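Local coordinates for protein putative glucarate dehydratase (Pseudomonas fluorescens, PDB 4IT1) that probably catalyses the magnesium-dependent dehydration of D-glucarate to 5-dehydro-4-deoxy-D-glucarate, as expected of a glucarate dehydratase in the enolase superfamily, at residues G188-E193 with V197-R202; W248-S253 with A278-R283; Q310-D315 with Q326-M331; M352-V357 with C368-P373. One frame throughout, in Å; residues are numbered along the deposited sequence.

In the fold
From the N terminus, past the antiparallel sheet of strands 25-36, 50-60 and 65-70, the four contacts follow one another in series, none enclosing or crossing another, along the barrel domain. Contact 1 closes a turn of only three intervening residues where a loop enters helix 193-207. Contact 2 joins helices 250-260 and 274-284 across strand 266-268. Contact 3 packs helix 322-334 against strand 311-314, and it meets contact 2 where Gln310 lies beside His281. Contact 4 ties helix 348-360 to the loop at 368-373; it touches contact 3 through Leu313 with Asp369 and Gln326 with Val357, their centres about 15 Å apart.

Contact 1 (G188-E193 with V197-R202); sequences GEALNE and VAQAAR
Ala190 turns its methyl group toward helix 193-207, where the amide end of Gln199 comes up to it, CB to NE2 at 3.5 Å. Gln199 leaves the helix with CG anti to the backbone N (chi1 -175°) and stays extended beyond it, which carries the amide out as far as the loop. The small methyl of alanine suits a buried place beside a polar group that bonds elsewhere: NE2 donates to the backbone O of Phe171, so the glutamine links the helix to the chain just after strand 163-170. At the start of the helix the meeting is between backbones. Val197 N gives its hydrogen to Glu193 O over 2.8 Å with an N-H...O angle of 170°. The same oxygen also has Val197 CG2 beside it at 3.2 Å, the branch that lies next to the valine's own backbone N. Just before, Asn192 stands at the N-cap and its OD1 accepts from Gln195 N. The chemistry is that of a helix entrance: a side-chain cap and a first-turn backbone bond take up amide hydrogens, while Gln199 supplies a hydrogen to the loop carbonyl of Phe171.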
# COMPACT_ATOMS: atom_id res chain seq x y z
N GLY A 188 -26.30 -25.87 -22.58
CA GLY A 188 -27.21 -26.91 -22.10
C GLY A 188 -27.27 -26.92 -20.58
O GLY A 188 -26.70 -26.04 -19.92
N GLU A 189 -27.97 -27.90 -20.01
CA GLU A 189 -28.13 -27.96 -18.57
C GLU A 189 -26.93 -28.63 -17.90
O GLU A 189 -26.18 -29.39 -18.53
CB GLU A 189 -29.45 -28.64 -18.17
CG GLU A 189 -29.45 -30.16 -18.19
CD GLU A 189 -30.66 -30.76 -17.49
OE1 GLU A 189 -31.70 -30.07 -17.37
OE2 GLU A 189 -30.57 -31.93 -17.05
N ALA A 190 -26.76 -28.33 -16.61
CA ALA A 190 -25.67 -28.88 -15.82
C ALA A 190 -26.15 -29.10 -14.39
O ALA A 190 -26.14 -28.18 -13.57
CB ALA A 190 -24.46 -27.96 -15.86
N LEU A 191 -26.58 -30.33 -14.11
CA LEU A 191 -27.17 -30.68 -12.83
C LEU A 191 -26.69 -32.05 -12.35
O LEU A 191 -27.17 -32.56 -11.33
CB LEU A 191 -28.70 -30.66 -12.92
CG LEU A 191 -29.39 -29.39 -13.46
CD1 LEU A 191 -30.86 -29.65 -13.75
CD2 LEU A 191 -29.21 -28.21 -12.51
N ASN A 192 -25.75 -32.65 -13.08
CA ASN A 192 -25.05 -33.85 -12.61
C ASN A 192 -23.56 -33.88 -12.99
O ASN A 192 -23.09 -33.03 -13.76
CB ASN A 192 -25.78 -35.15 -13.01
CG ASN A 192 -25.81 -35.40 -14.51
OD1 ASN A 192 -25.02 -34.84 -15.28
ND2 ASN A 192 -26.72 -36.27 -14.93
N GLU A 193 -22.84 -34.85 -12.44
CA GLU A 193 -21.39 -34.95 -12.61
C GLU A 193 -20.99 -34.99 -14.08
O GLU A 193 -20.07 -34.28 -14.49
CB GLU A 193 -20.80 -36.13 -11.82
CG GLU A 193 -21.62 -37.41 -11.78
CD GLU A 193 -22.76 -37.36 -10.77
OE1 GLU A 193 -23.74 -36.62 -11.02
OE2 GLU A 193 -22.70 -38.07 -9.75
N VAL A 197 -18.60 -32.18 -15.70
CA VAL A 197 -17.35 -32.65 -16.30
C VAL A 197 -17.25 -32.15 -17.74
O VAL A 197 -16.26 -31.53 -18.14
CB VAL A 197 -17.23 -34.19 -16.24
CG1 VAL A 197 -16.17 -34.71 -17.20
CG2 VAL A 197 -16.91 -34.64 -14.81
N ALA A 198 -18.32 -32.38 -18.50
CA ALA A 198 -18.46 -31.89 -19.87
C ALA A 198 -18.33 -30.37 -19.97
O ALA A 198 -17.72 -29.86 -20.91
CB ALA A 198 -19.78 -32.36 -20.45
N GLN A 199 -18.90 -29.65 -19.01
CA GLN A 199 -18.85 -28.18 -19.02
C GLN A 199 -17.41 -27.68 -18.83
O GLN A 199 -16.98 -26.73 -19.49
CB GLN A 199 -19.79 -27.59 -17.96
CG GLN A 199 -19.87 -26.07 -17.98
CD GLN A 199 -20.50 -25.48 -16.73
OE1 GLN A 199 -19.85 -24.74 -15.98
NE2 GLN A 199 -21.77 -25.80 -16.49
N ALA A 200 -16.69 -28.33 -17.92
CA ALA A 200 -15.28 -28.01 -17.68
C ALA A 200 -14.43 -28.32 -18.91
O ALA A 200 -13.64 -27.47 -19.36
CB ALA A 200 -14.75 -28.77 -16.47
N ALA A 201 -14.61 -29.52 -19.46
CA ALA A 201 -13.93 -29.94 -20.68
C ALA A 201 -14.05 -28.87 -21.76
O ALA A 201 -13.04 -28.47 -22.35
CB ALA A 201 -14.49 -31.27 -21.18
N ARG A 202 -15.27 -28.37 -21.98
CA ARG A 202 -15.50 -27.31 -22.95
C ARG A 202 -14.60 -26.11 -22.69
O ARG A 202 -14.00 -25.57 -23.62
CB ARG A 202 -16.96 -26.88 -22.96
CG ARG A 202 -17.20 -25.61 -23.76
CD ARG A 202 -18.68 -25.36 -24.00
NE ARG A 202 -18.90 -24.02 -24.54
CZ ARG A 202 -20.05 -23.61 -25.08
NH1 ARG A 202 -21.08 -24.45 -25.16
NH2 ARG A 202 -20.16 -22.37 -25.55

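Contact 2 (W248-S253 with A278-R283); sequences WSLETS and AELHKR
Segments 248-253 and 278-283 come nearest at Leu250 and Leu280, whose CA atoms lie 6.5 Å apart, the first segment just entering helix 250-260 and the second running within helix 274-284. These are consecutive outer helices of the modified (beta/alpha)7beta barrel of the enolase superfamily, in which strand 266-268 connects one helix to the next. Leu250 and Leu280 carry the larger share of the contact between them. The two methyls of Leu250 divide the work: CD1 lies over the backbone of Leu280, 3.8 Å from Leu280 N and 4.0 Å from its CB, while CD2 presses on the aliphatic part of Glu279, 3.5 Å from Glu279 CG. The side chains of Leu250 and Glu279 cross at about a right angle. Glutamate suits this margin because it can pack through its methylene CG, and its chain bends at chi2 (81°) just beyond. Deeper in, Ser253 faces the second helix and is small enough to let the leucine branches close on it. Leu280 also touches Ile254 of helix 250-260, Pro270 in a loop and Leu288, the last of which joins it to strand 288-290. Glu251 and Arg283 carry opposite charges at the outer margin but are too far apart for a salt bridge, so any attraction between them is probably modest. Both methyls of Leu280 meet the same atom of the serine: CD1 and CD2 each lie 3.9 Å from Ser253 CB.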
# COMPACT_ATOMS: atom_id res chain seq x y z
N TRP A 248 -23.34 -23.62 3.85
CA TRP A 248 -23.25 -24.81 4.70
C TRP A 248 -23.09 -24.45 6.17
O TRP A 248 -22.26 -23.62 6.53
CB TRP A 248 -22.07 -25.72 4.30
CG TRP A 248 -22.11 -26.27 2.91
CD1 TRP A 248 -23.18 -26.31 2.06
CD2 TRP A 248 -21.03 -26.91 2.22
NE1 TRP A 248 -22.83 -26.90 0.88
CE2 TRP A 248 -21.52 -27.29 0.95
CE3 TRP A 248 -19.69 -27.19 2.54
CZ2 TRP A 248 -20.71 -27.93 -0.00
CZ3 TRP A 248 -18.90 -27.83 1.60
CH2 TRP A 248 -19.41 -28.19 0.34
N SER A 249 -23.88 -25.10 7.02
CA SER A 249 -23.65 -25.00 8.45
C SER A 249 -22.25 -25.54 8.76
O SER A 249 -21.63 -26.22 7.93
CB SER A 249 -24.70 -25.80 9.21
OG SER A 249 -24.63 -27.17 8.87
N LEU A 250 -21.76 -25.21 9.94
CA LEU A 250 -20.51 -25.74 10.44
C LEU A 250 -20.47 -27.28 10.36
O LEU A 250 -19.50 -27.85 9.84
CB LEU A 250 -20.28 -25.24 11.86
CG LEU A 250 -19.02 -25.60 12.63
CD1 LEU A 250 -17.77 -25.13 11.90
CD2 LEU A 250 -19.12 -25.01 14.03
N GLU A 251 -21.53 -27.94 10.84
CA GLU A 251 -21.61 -29.41 10.88
C GLU A 251 -21.58 -30.05 9.49
O GLU A 251 -20.95 -31.09 9.29
CB GLU A 251 -22.84 -29.89 11.66
CG GLU A 251 -22.87 -29.55 13.15
CD GLU A 251 -21.72 -30.16 13.95
OE1 GLU A 251 -21.22 -29.48 14.88
OE2 GLU A 251 -21.32 -31.31 13.68
N THR A 252 -22.27 -29.41 8.55
CA THR A 252 -22.29 -29.82 7.15
C THR A 252 -20.91 -29.66 6.54
O THR A 252 -20.39 -30.59 5.91
CB THR A 252 -23.31 -29.00 6.35
OG1 THR A 252 -24.63 -29.33 6.79
CG2 THR A 252 -23.21 -29.28 4.85
N SER A 253 -20.32 -28.48 6.72
CA SER A 253 -18.97 -28.19 6.25
C SER A 253 -17.99 -29.26 6.72
O SER A 253 -17.14 -29.72 5.96
CB SER A 253 -18.53 -26.80 6.75
OG SER A 253 -19.12 -25.75 6.01
N ALA A 278 -13.49 -19.34 11.31
CA ALA A 278 -12.43 -19.58 12.29
C ALA A 278 -12.58 -20.95 12.94
O ALA A 278 -11.62 -21.70 13.06
CB ALA A 278 -12.42 -18.50 13.36
N GLU A 279 -13.81 -21.27 13.34
CA GLU A 279 -14.09 -22.50 14.06
C GLU A 279 -13.85 -23.68 13.14
O GLU A 279 -13.24 -24.68 13.54
CB GLU A 279 -15.52 -22.48 14.60
CG GLU A 279 -16.01 -23.79 15.20
CD GLU A 279 -15.57 -24.02 16.63
OE1 GLU A 279 -16.06 -25.00 17.23
OE2 GLU A 279 -14.73 -23.25 17.16
N LEU A 280 -14.30 -23.55 11.89
CA LEU A 280 -14.10 -24.58 10.89
C LEU A 280 -12.61 -24.87 10.71
O LEU A 280 -12.20 -26.04 10.71
CB LEU A 280 -14.73 -24.17 9.56
CG LEU A 280 -14.59 -25.20 8.44
CD1 LEU A 280 -15.20 -26.54 8.85
CD2 LEU A 280 -15.24 -24.66 7.18
N HIS A 281 -11.82 -23.81 10.56
CA HIS A 281 -10.39 -23.97 10.41
C HIS A 281 -9.78 -24.69 11.62
O HIS A 281 -9.11 -25.70 11.45
CB HIS A 281 -9.70 -22.64 10.16
CG HIS A 281 -8.21 -22.74 10.10
ND1 HIS A 281 -7.53 -23.23 9.00
CD2 HIS A 281 -7.26 -22.43 11.02
CE1 HIS A 281 -6.24 -23.20 9.24
NE2 HIS A 281 -6.04 -22.73 10.46
N LYS A 282 -10.06 -24.20 12.82
CA LYS A 282 -9.54 -24.82 14.04
C LYS A 282 -9.84 -26.30 14.07
O LYS A 282 -8.98 -27.11 14.40
CB LYS A 282 -10.13 -24.15 15.30
CG LYS A 282 -9.33 -22.95 15.78
CD LYS A 282 -10.18 -22.04 16.65
CE LYS A 282 -9.60 -20.63 16.67
NZ LYS A 282 -10.64 -19.59 16.92
N ARG A 283 -11.07 -26.65 13.69
CA ARG A 283 -11.55 -28.01 13.82
C ARG A 283 -11.02 -28.96 12.75
O ARG A 283 -11.07 -30.17 12.93
CB ARG A 283 -13.08 -28.03 13.82
CG ARG A 283 -13.71 -27.56 15.12
CD ARG A 283 -14.95 -28.37 15.44
NE ARG A 283 -14.65 -29.80 15.34
CZ ARG A 283 -15.56 -30.76 15.32
NH1 ARG A 283 -15.18 -32.03 15.21
NH2 ARG A 283 -16.86 -30.46 15.42

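Contact 3 (Q310-D315 with Q326-M331); sequences QIVLAD and QTLAKM
Leu328 lays one methyl, CD2, against two side chains of strand 311-314, reaching Ala314 CB at 3.7 Å and Val312 CG1 at 4.0 Å. A first torsion of 176° swings its branch opposite the backbone N and out from helix 322-334 toward the strand. Val312 and Ala314 alternate with Leu313 along the strand, so both direct their CB atoms at the helix while that of Leu313 points away from it. The valine comes at the leucine on a slant and offers CG1. Residue size suits each place: alanine lets the helix come close, the branched valine fills the layer beside it, and leucine is long enough to span from helix to strand. With no polar group taking part, the contact is purely apolar and wholly buried. It is the helix-on-strand packing of a beta/alpha barrel, at the interface between the strand barrel and the helices around it. Phe300 of helix 297-306 covers Leu328 as well, and Leu337 adjoins Val312. Strand 311-314 runs parallel to both 288-290 and 338-341, whereas Thr327, Lys330 and Met331 of helix 322-334 face the second subunit.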
# COMPACT_ATOMS: atom_id res chain seq x y z
N GLN A 310 -7.46 -17.96 5.73
CA GLN A 310 -6.06 -18.14 5.39
C GLN A 310 -5.74 -17.53 4.04
O GLN A 310 -4.58 -17.35 3.70
CB GLN A 310 -5.71 -19.63 5.41
CG GLN A 310 -5.78 -20.25 6.80
CD GLN A 310 -7.20 -20.36 7.33
OE1 GLN A 310 -8.07 -20.95 6.69
NE2 GLN A 310 -7.44 -19.79 8.52
N ILE A 311 -6.79 -17.21 3.27
CA ILE A 311 -6.64 -16.70 1.91
C ILE A 311 -7.71 -15.64 1.62
O ILE A 311 -8.90 -15.88 1.81
CB ILE A 311 -6.77 -17.83 0.85
CG1 ILE A 311 -5.68 -18.89 1.02
CG2 ILE A 311 -6.73 -17.24 -0.55
CD1 ILE A 311 -6.13 -20.31 0.68
N VAL A 312 -7.27 -14.49 1.13
CA VAL A 312 -8.17 -13.43 0.74
C VAL A 312 -8.25 -13.33 -0.78
O VAL A 312 -7.23 -13.16 -1.46
CB VAL A 312 -7.75 -12.06 1.32
CG1 VAL A 312 -8.72 -10.97 0.87
CG2 VAL A 312 -7.69 -12.12 2.84
N LEU A 313 -9.46 -13.47 -1.32
CA LEU A 313 -9.70 -13.19 -2.73
C LEU A 313 -10.05 -11.72 -2.91
O LEU A 313 -11.17 -11.30 -2.66
CB LEU A 313 -10.79 -14.09 -3.30
CG LEU A 313 -10.68 -15.60 -3.02
CD1 LEU A 313 -11.80 -16.33 -3.73
CD2 LEU A 313 -9.33 -16.18 -3.44
N ALA A 314 -9.06 -10.93 -3.33
CA ALA A 314 -9.25 -9.52 -3.64
C ALA A 314 -10.09 -9.33 -4.91
O ALA A 314 -10.28 -10.26 -5.69
CB ALA A 314 -7.91 -8.82 -3.77
N ASP A 315 -10.57 -8.10 -5.09
CA ASP A 315 -11.45 -7.72 -6.20
C ASP A 315 -11.38 -6.21 -6.23
O ASP A 315 -11.87 -5.54 -5.32
CB ASP A 315 -12.89 -8.18 -5.93
CG ASP A 315 -13.83 -7.94 -7.11
OD1 ASP A 315 -13.72 -6.90 -7.78
OD2 ASP A 315 -14.71 -8.81 -7.33
N GLN A 326 -3.14 -3.40 -4.06
CA GLN A 326 -1.72 -3.65 -3.82
C GLN A 326 -1.44 -3.56 -2.33
O GLN A 326 -0.74 -4.41 -1.76
CB GLN A 326 -0.85 -2.64 -4.57
CG GLN A 326 -0.95 -2.69 -6.08
CD GLN A 326 0.07 -1.80 -6.75
OE1 GLN A 326 1.24 -2.17 -6.88
NE2 GLN A 326 -0.36 -0.62 -7.17
N THR A 327 -1.99 -2.53 -1.70
CA THR A 327 -1.96 -2.40 -0.25
C THR A 327 -2.48 -3.67 0.40
O THR A 327 -1.82 -4.24 1.26
CB THR A 327 -2.75 -1.19 0.24
OG1 THR A 327 -2.27 -0.03 -0.43
CG2 THR A 327 -2.55 -1.00 1.74
N LEU A 328 -3.65 -4.14 -0.04
CA LEU A 328 -4.19 -5.38 0.48
C LEU A 328 -3.20 -6.55 0.30
O LEU A 328 -2.97 -7.30 1.25
CB LEU A 328 -5.56 -5.74 -0.11
CG LEU A 328 -6.12 -7.10 0.36
CD1 LEU A 328 -6.35 -7.18 1.87
CD2 LEU A 328 -7.38 -7.46 -0.41
N ALA A 329 -2.64 -6.71 -0.90
CA ALA A 329 -1.72 -7.82 -1.16
C ALA A 329 -0.54 -7.79 -0.18
O ALA A 329 -0.16 -8.82 0.38
CB ALA A 329 -1.23 -7.80 -2.60
N LYS A 330 0.01 -6.60 0.02
CA LYS A 330 1.11 -6.37 0.95
C LYS A 330 0.72 -6.71 2.38
O LYS A 330 1.52 -7.26 3.15
CB LYS A 330 1.57 -4.91 0.84
CG LYS A 330 2.76 -4.54 1.71
CD LYS A 330 4.00 -5.32 1.33
CE LYS A 330 5.18 -4.90 2.17
NZ LYS A 330 6.33 -5.83 1.98
N MET A 331 -0.53 -6.39 2.74
CA MET A 331 -1.04 -6.67 4.08
C MET A 331 -1.22 -8.16 4.31
O MET A 331 -0.90 -8.65 5.38
CB MET A 331 -2.36 -5.93 4.33
CG MET A 331 -2.19 -4.44 4.58
SD MET A 331 -3.72 -3.60 5.08
CE MET A 331 -3.84 -4.05 6.80

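Contact 4 (M352-V357 with C368-P373); sequences MAMAHV and CDTHYP
Met354 reaches out of helix 348-360 to the backbone of the loop at 368-373, where the close part of the contact lies: its SD is 3.7 Å from Asp369 O and its CE 3.8 Å from the same oxygen. The chain runs straight out through CG and SD and bends only at the last bond (chi3 44°), which brings the methyl round beside the carbonyl. A flexible, unbranched thioether suits such a place, since it can follow the irregular backbone of a loop and fill buried space without requiring a polar partner. The looser contacts flank Asp369. After it, Thr370 OG1, a hydroxyl engaged with His346 NE2, is 4.5 Å from Met354 CE; before it, Cys368 makes only a distant approach. Neither part faces solvent, as every touching residue is buried, and Phe166, Met341 and Ser343 also pack on Met354. The CB of Asp369 points away from the helix. Its OD2 forms a salt bridge with Lys213. The side chain of Asp369 lies about 4 Å from that of His342, the predicted proton acceptor, and about 7 Å from the bound magnesium ion. A helix thus backs a loop that borders the metal site, which in the (beta/alpha)7beta barrel of the enolase superfamily lies at the C-terminal ends of the strands.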
# COMPACT_ATOMS: atom_id res chain seq x y z
N MET A 352 -8.85 -6.75 -17.64
CA MET A 352 -7.51 -6.19 -17.82
C MET A 352 -7.00 -5.40 -16.63
O MET A 352 -5.82 -5.51 -16.27
CB MET A 352 -7.41 -5.36 -19.12
CG MET A 352 -7.37 -6.21 -20.38
SD MET A 352 -6.05 -7.45 -20.38
CE MET A 352 -6.84 -8.76 -21.30
N ALA A 353 -7.88 -4.59 -16.02
CA ALA A 353 -7.54 -3.87 -14.80
C ALA A 353 -7.13 -4.87 -13.72
O ALA A 353 -6.09 -4.74 -13.09
CB ALA A 353 -8.71 -3.03 -14.32
N MET A 354 -7.96 -5.90 -13.56
CA MET A 354 -7.66 -7.00 -12.68
C MET A 354 -6.30 -7.64 -13.03
O MET A 354 -5.45 -7.79 -12.15
CB MET A 354 -8.78 -8.04 -12.71
CG MET A 354 -8.53 -9.23 -11.80
SD MET A 354 -9.84 -10.47 -11.74
CE MET A 354 -10.26 -10.64 -13.48
N ALA A 355 -6.10 -7.99 -14.30
CA ALA A 355 -4.87 -8.67 -14.74
C ALA A 355 -3.61 -7.84 -14.47
O ALA A 355 -2.63 -8.36 -13.95
CB ALA A 355 -4.94 -9.07 -16.20
N HIS A 356 -3.68 -6.55 -14.79
CA HIS A 356 -2.57 -5.64 -14.56
C HIS A 356 -2.15 -5.49 -13.10
O HIS A 356 -0.96 -5.48 -12.81
CB HIS A 356 -2.85 -4.27 -15.19
CG HIS A 356 -2.50 -4.19 -16.64
ND1 HIS A 356 -1.53 -3.34 -17.13
CD2 HIS A 356 -2.96 -4.89 -17.71
CE1 HIS A 356 -1.43 -3.50 -18.44
NE2 HIS A 356 -2.29 -4.43 -18.81
N VAL A 357 -3.11 -5.36 -12.19
CA VAL A 357 -2.76 -5.25 -10.77
C VAL A 357 -2.27 -6.61 -10.29
O VAL A 357 -1.30 -6.70 -9.54
CB VAL A 357 -3.89 -4.66 -9.88
CG1 VAL A 357 -5.09 -5.59 -9.80
CG2 VAL A 357 -3.37 -4.34 -8.48
N CYS A 368 -6.34 -16.68 -10.59
CA CYS A 368 -7.41 -15.73 -10.36
C CYS A 368 -8.78 -16.24 -10.81
O CYS A 368 -8.88 -17.31 -11.43
CB CYS A 368 -7.07 -14.41 -11.03
SG CYS A 368 -5.58 -13.66 -10.36
N ASP A 369 -9.82 -15.47 -10.49
CA ASP A 369 -11.21 -15.86 -10.78
C ASP A 369 -11.82 -14.96 -11.84
O ASP A 369 -11.66 -13.73 -11.79
CB ASP A 369 -12.08 -15.80 -9.52
CG ASP A 369 -11.97 -17.04 -8.66
OD1 ASP A 369 -12.07 -18.16 -9.20
OD2 ASP A 369 -11.81 -16.89 -7.43
N THR A 370 -12.54 -15.57 -12.78
CA THR A 370 -13.19 -14.82 -13.86
C THR A 370 -14.48 -15.49 -14.34
O THR A 370 -14.65 -16.71 -14.24
CB THR A 370 -12.23 -14.55 -15.04
OG1 THR A 370 -12.75 -13.49 -15.85
CG2 THR A 370 -12.03 -15.81 -15.90
N HIS A 371 -15.39 -14.67 -14.85
CA HIS A 371 -16.67 -15.14 -15.37
C HIS A 371 -16.65 -15.22 -16.90
O HIS A 371 -17.56 -15.77 -17.52
CB HIS A 371 -17.80 -14.20 -14.91
CG HIS A 371 -18.44 -14.60 -13.62
ND1 HIS A 371 -17.71 -14.88 -12.48
CD2 HIS A 371 -19.74 -14.76 -13.28
CE1 HIS A 371 -18.54 -15.19 -11.50
NE2 HIS A 371 -19.78 -15.13 -11.96
N TYR A 372 -15.57 -14.69 -17.48
CA TYR A 372 -15.42 -14.41 -18.92
C TYR A 372 -15.87 -15.48 -19.92
O TYR A 372 -16.46 -15.14 -20.93
CB TYR A 372 -13.99 -13.98 -19.21
CG TYR A 372 -13.86 -12.92 -20.27
CD1 TYR A 372 -14.38 -11.64 -20.08
CD2 TYR A 372 -13.19 -13.19 -21.47
CE1 TYR A 372 -14.25 -10.66 -21.06
CE2 TYR A 372 -13.05 -12.22 -22.45
CZ TYR A 372 -13.58 -10.96 -22.24
OH TYR A 372 -13.44 -10.01 -23.23
N PRO A 373 -15.58 -16.77 -19.64
CA PRO A 373 -16.16 -17.85 -20.45
C PRO A 373 -17.68 -17.80 -20.64
O PRO A 373 -18.20 -18.38 -21.61
CB PRO A 373 -15.78 -19.13 -19.69
CG PRO A 373 -14.76 -18.73 -18.67
CD PRO A 373 -14.45 -17.27 -18.84